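Side-chain contacts in IMPACT family member YigZ (Escherichia coli, PDB 1VI7), which is of unknown function but may bind guanyl ribonucleotides and other anions and hydrolyse ribonucleoside triphosphates: residues A[88-93]-A[122-127]; A[83-88]-A[115-120]. All blocks are in the same frame, centred on the assembly; numbering follows the deposited sequence.

Contact 1 (A[88-93]-A[122-127]); sequences AQLMGS and GGVNQA
Q89 and N125 join two neighbouring helices through a single amide-to-amide hydrogen bond, a small example of a polar link set beside an apolar contact. The donor is N125 ND2 and the acceptor Q89 OE1, 2.6 Å apart, with an N-H...O angle of 161°. The oxygen lies in the amide plane of N125, whereas the donor is tilted from the carbonyl plane of Q89, and the two amides are turned 58° against each other. Q89 comes to this position by folding over: its chain bends at chi2, and the amide is carried across to N125. Its CB meanwhile rests 3.9 Å from V124 CG1. That same methyl, placed anti to the backbone N, also meets L90 CD2 at 3.5 Å, the two side chains crossing at about a right angle. With an alanine here in place of Q89, N125 ND2 is likely to lose its acceptor on this helix, and the asparagine amide would probably be freer to turn. Over these segments the axes run 33° from parallel and approach to 9.4 Å at their closest. Helix 84-93 thus lies alongside helix 113-128, whose V124 and A127 pack against strand 23-31, with A127 also reaching strand 14-20.

Contact 2 (A[83-88]-A[115-120]); sequences GKPMLA and GLVKAY
M86 and Y120 lie side by side and point the same way, so that the methionine runs along the tyrosine and meets it with its terminal methyl. M86 CE approaches the ring obliquely and is nearest to Y120 CD1, at 3.2 Å; it also lies 3.6 Å from Y120 CB, at the root of the ring. The torsions explain this reach: CG of M86 sits between the backbone N and the carbonyl carbon (chi1 64°), the chain then extends through chi2, and a bend at chi3 (88°) turns the methyl across to the tyrosine. Both residues are buried, and both side chains touch V102 on strand 98-105. The setting is a layer of two helices, 84-93 and 113-128, packed on an antiparallel five-stranded sheet in the UPF0029 region of this IMPACT family member, and Y120 touches R104 of the same strand as well. P85 and V117 make the second meeting, crossing at about a right angle, with P85 CG 4.1 Å from V117 CG2. This pair is less deeply buried. The polar end of Y120 finds its partner outside the two segments: its OH is hydrogen-bonded to OE1 of E77.

In the fold
Contacts 1 and 2 are successive steps of one interface, between helices 84-93 and 113-128, and illustrate how a helix pair can change its chemistry along its length. Their centres are about 9 Å apart and A88 belongs to both. Packing continues across the join, where V124 CG2 of contact 1 meets M86 CB of contact 2 at 3.2 Å. Apolar packing therefore links the two contacts, while the side-chain hydrogen bond between Q89 and N125 belongs to contact 1 and none crosses contact 2. Contact 2 lies farther out, its centre about 21 Å from the centre of the chain against about 16 Å for contact 1.

Contact 1 (A[88-93]-A[122-127])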
loop_
_atom_site.group_PDB
_atom_site.type_symbol
_atom_site.label_atom_id
_atom_site.label_comp_id
_atom_site.label_asym_id
_atom_site.label_seq_id
_atom_site.Cartn_x
_atom_site.Cartn_y
_atom_site.Cartn_z
ATOM N N ALA A 88 -7.136 -11.194 8.620
ATOM C CA ALA A 88 -8.441 -10.699 9.045
ATOM C C ALA A 88 -8.383 -9.493 9.960
ATOM O O ALA A 88 -9.337 -8.709 10.005
ATOM C CB ALA A 88 -9.263 -11.824 9.594
ATOM N N GLN A 89 -7.325 -9.382 10.753
ATOM C CA GLN A 89 -7.029 -8.194 11.534
ATOM C C GLN A 89 -6.794 -7.019 10.572
ATOM O O GLN A 89 -7.517 -6.013 10.548
ATOM C CB GLN A 89 -5.835 -8.434 12.443
ATOM C CG GLN A 89 -5.963 -9.513 13.497
ATOM C CD GLN A 89 -7.077 -9.292 14.481
ATOM O OE1 GLN A 89 -7.196 -8.261 15.138
ATOM N NE2 GLN A 89 -8.021 -10.224 14.566
ATOM N N LEU A 90 -5.921 -7.214 9.571
ATOM C CA LEU A 90 -5.691 -6.093 8.643
ATOM C C LEU A 90 -6.981 -5.743 7.964
ATOM O O LEU A 90 -7.475 -4.605 7.921
ATOM C CB LEU A 90 -4.534 -6.409 7.719
ATOM C CG LEU A 90 -3.288 -7.019 8.395
ATOM C CD1 LEU A 90 -2.369 -7.659 7.375
ATOM C CD2 LEU A 90 -2.499 -5.985 9.179
ATOM N N MET A 91 -7.769 -6.782 7.632
ATOM C CA MET A 91 -9.087 -6.418 7.038
ATOM C C MET A 91 -9.934 -5.732 8.069
ATOM O O MET A 91 -10.649 -4.811 7.751
ATOM C CB MET A 91 -9.722 -7.663 6.434
ATOM C CG MET A 91 -8.881 -8.175 5.251
ATOM S SD MET A 91 -9.789 -9.284 4.186
ATOM C CE MET A 91 -11.049 -8.233 3.514
ATOM N N GLY A 92 -9.867 -6.173 9.328
ATOM C CA GLY A 92 -10.627 -5.587 10.416
ATOM C C GLY A 92 -10.264 -4.117 10.638
ATOM O O GLY A 92 -11.141 -3.287 10.821
ATOM N N SER A 93 -8.981 -3.765 10.562
ATOM C CA SER A 93 -8.557 -2.418 10.822
ATOM C C SER A 93 -9.119 -1.353 9.901
ATOM O O SER A 93 -9.421 -0.230 10.370
ATOM C CB SER A 93 -7.042 -2.300 10.867
ATOM O OG SER A 93 -6.455 -3.133 9.908
ATOM N N GLY A 122 -3.651 -12.511 17.102
ATOM C CA GLY A 122 -3.446 -11.659 18.246
ATOM C C GLY A 122 -2.232 -10.756 18.159
ATOM O O GLY A 122 -2.195 -9.679 18.749
ATOM N N GLY A 123 -1.137 -11.264 17.607
ATOM C CA GLY A 123 0.091 -10.511 17.426
ATOM C C GLY A 123 -0.189 -9.310 16.527
ATOM O O GLY A 123 0.072 -8.174 16.943
ATOM N N VAL A 124 -0.875 -9.553 15.404
ATOM C CA VAL A 124 -1.200 -8.431 14.513
ATOM C C VAL A 124 -2.194 -7.501 15.201
ATOM O O VAL A 124 -2.023 -6.264 15.161
ATOM C CB VAL A 124 -1.662 -8.878 13.141
ATOM C CG1 VAL A 124 -1.960 -7.745 12.184
ATOM C CG2 VAL A 124 -0.569 -9.754 12.539
ATOM N N ASN A 125 -3.019 -8.077 16.072
ATOM C CA ASN A 125 -3.954 -7.278 16.831
ATOM C C ASN A 125 -3.286 -6.282 17.770
ATOM O O ASN A 125 -3.749 -5.144 17.887
ATOM C CB ASN A 125 -4.864 -8.227 17.650
ATOM C CG ASN A 125 -5.992 -7.425 18.289
ATOM O OD1 ASN A 125 -5.764 -6.830 19.341
ATOM N ND2 ASN A 125 -7.104 -7.352 17.585
ATOM N N GLN A 126 -2.237 -6.675 18.469
ATOM C CA GLN A 126 -1.599 -5.819 19.448
ATOM C C GLN A 126 -0.881 -4.645 18.791
ATOM O O GLN A 126 -0.885 -3.519 19.268
ATOM C CB GLN A 126 -0.593 -6.613 20.284
ATOM C CG GLN A 126 -1.209 -7.646 21.205
ATOM C CD GLN A 126 -2.344 -7.033 22.015
ATOM O OE1 GLN A 126 -3.429 -7.616 22.051
ATOM N NE2 GLN A 126 -2.111 -5.813 22.490
ATOM N N ALA A 127 -0.177 -4.993 17.715
ATOM C CA ALA A 127 0.635 -4.078 16.934
ATOM C C ALA A 127 -0.252 -2.951 16.394
ATOM O O ALA A 127 0.059 -1.774 16.419
ATOM C CB ALA A 127 1.233 -4.829 15.749
#

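Contact 2 (A[83-88]-A[115-120])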
loop_
_atom_site.group_PDB
_atom_site.type_symbol
_atom_site.label_atom_id
_atom_site.label_comp_id
_atom_site.label_asym_id
_atom_site.label_seq_id
_atom_site.Cartn_x
_atom_site.Cartn_y
_atom_site.Cartn_z
ATOM N N GLY A 83 -1.681 -17.624 8.909
ATOM C CA GLY A 83 -1.743 -16.658 7.793
ATOM C C GLY A 83 -3.022 -15.885 7.762
ATOM O O GLY A 83 -3.046 -14.659 7.733
ATOM N N LYS A 84 -4.147 -16.624 7.640
ATOM C CA LYS A 84 -5.443 -15.952 7.547
ATOM C C LYS A 84 -5.752 -15.142 8.782
ATOM O O LYS A 84 -6.073 -13.958 8.650
ATOM C CB LYS A 84 -6.525 -16.931 7.159
ATOM C CG LYS A 84 -6.853 -17.052 5.684
ATOM N N PRO A 85 -5.616 -15.686 9.982
ATOM C CA PRO A 85 -5.854 -14.947 11.209
ATOM C C PRO A 85 -5.269 -13.550 11.157
ATOM O O PRO A 85 -6.035 -12.592 11.323
ATOM C CB PRO A 85 -5.194 -15.784 12.277
ATOM C CG PRO A 85 -5.241 -17.158 11.766
ATOM C CD PRO A 85 -5.217 -17.072 10.262
ATOM N N MET A 86 -3.987 -13.408 10.794
ATOM C CA MET A 86 -3.380 -12.073 10.728
ATOM C C MET A 86 -3.946 -11.249 9.593
ATOM O O MET A 86 -4.112 -10.030 9.724
ATOM C CB MET A 86 -1.911 -12.088 10.788
ATOM C CG MET A 86 -1.033 -12.711 9.773
ATOM S SD MET A 86 0.716 -12.674 10.181
ATOM C CE MET A 86 0.965 -14.141 11.107
ATOM N N LEU A 87 -4.375 -11.874 8.507
ATOM C CA LEU A 87 -4.997 -11.067 7.427
ATOM C C LEU A 87 -6.301 -10.454 7.890
ATOM O O LEU A 87 -6.580 -9.244 7.686
ATOM C CB LEU A 87 -5.144 -11.945 6.216
ATOM C CG LEU A 87 -5.739 -11.534 4.900
ATOM C CD1 LEU A 87 -7.260 -11.580 4.944
ATOM C CD2 LEU A 87 -5.226 -10.161 4.463
ATOM N N ALA A 88 -7.136 -11.194 8.620
ATOM C CA ALA A 88 -8.441 -10.699 9.045
ATOM C C ALA A 88 -8.383 -9.493 9.960
ATOM O O ALA A 88 -9.337 -8.709 10.005
ATOM C CB ALA A 88 -9.263 -11.824 9.594
ATOM N N GLY A 115 -3.740 -22.035 20.152
ATOM C CA GLY A 115 -2.578 -21.373 20.657
ATOM C C GLY A 115 -1.815 -20.581 19.614
ATOM O O GLY A 115 -1.275 -19.516 19.925
ATOM N N LEU A 116 -1.658 -21.140 18.422
ATOM C CA LEU A 116 -0.975 -20.501 17.310
ATOM C C LEU A 116 -1.804 -19.350 16.749
ATOM O O LEU A 116 -1.233 -18.331 16.413
ATOM C CB LEU A 116 -0.721 -21.488 16.158
ATOM C CG LEU A 116 0.209 -22.651 16.507
ATOM C CD1 LEU A 116 0.434 -23.512 15.296
ATOM C CD2 LEU A 116 1.525 -22.115 17.072
ATOM N N VAL A 117 -3.113 -19.552 16.630
ATOM C CA VAL A 117 -4.008 -18.518 16.144
ATOM C C VAL A 117 -3.972 -17.298 17.039
ATOM O O VAL A 117 -3.882 -16.175 16.529
ATOM C CB VAL A 117 -5.454 -19.027 15.985
ATOM C CG1 VAL A 117 -6.448 -17.879 15.848
ATOM C CG2 VAL A 117 -5.498 -19.962 14.777
ATOM N N LYS A 118 -3.936 -17.481 18.365
ATOM C CA LYS A 118 -3.893 -16.301 19.231
ATOM C C LYS A 118 -2.512 -15.656 19.229
ATOM O O LYS A 118 -2.347 -14.476 19.594
ATOM C CB LYS A 118 -4.397 -16.588 20.621
ATOM C CG LYS A 118 -5.507 -17.594 20.764
ATOM C CD LYS A 118 -6.913 -17.010 20.865
ATOM C CE LYS A 118 -7.964 -18.096 20.649
ATOM N NZ LYS A 118 -7.872 -19.192 21.672
ATOM N N ALA A 119 -1.496 -16.361 18.747
ATOM C CA ALA A 119 -0.154 -15.828 18.726
ATOM C C ALA A 119 0.084 -15.029 17.445
ATOM O O ALA A 119 0.849 -14.066 17.429
ATOM C CB ALA A 119 0.884 -16.910 18.885
ATOM N N TYR A 120 -0.599 -15.417 16.388
ATOM C CA TYR A 120 -0.449 -14.757 15.108
ATOM C C TYR A 120 -1.509 -13.701 14.899
ATOM O O TYR A 120 -1.153 -12.552 14.658
ATOM C CB TYR A 120 -0.468 -15.815 14.005
ATOM C CG TYR A 120 0.836 -16.602 14.006
ATOM C CD1 TYR A 120 1.997 -15.958 13.590
ATOM C CD2 TYR A 120 0.921 -17.916 14.446
ATOM C CE1 TYR A 120 3.197 -16.629 13.597
ATOM C CE2 TYR A 120 2.130 -18.576 14.476
ATOM C CZ TYR A 120 3.261 -17.936 14.029
ATOM O OH TYR A 120 4.481 -18.572 14.027
#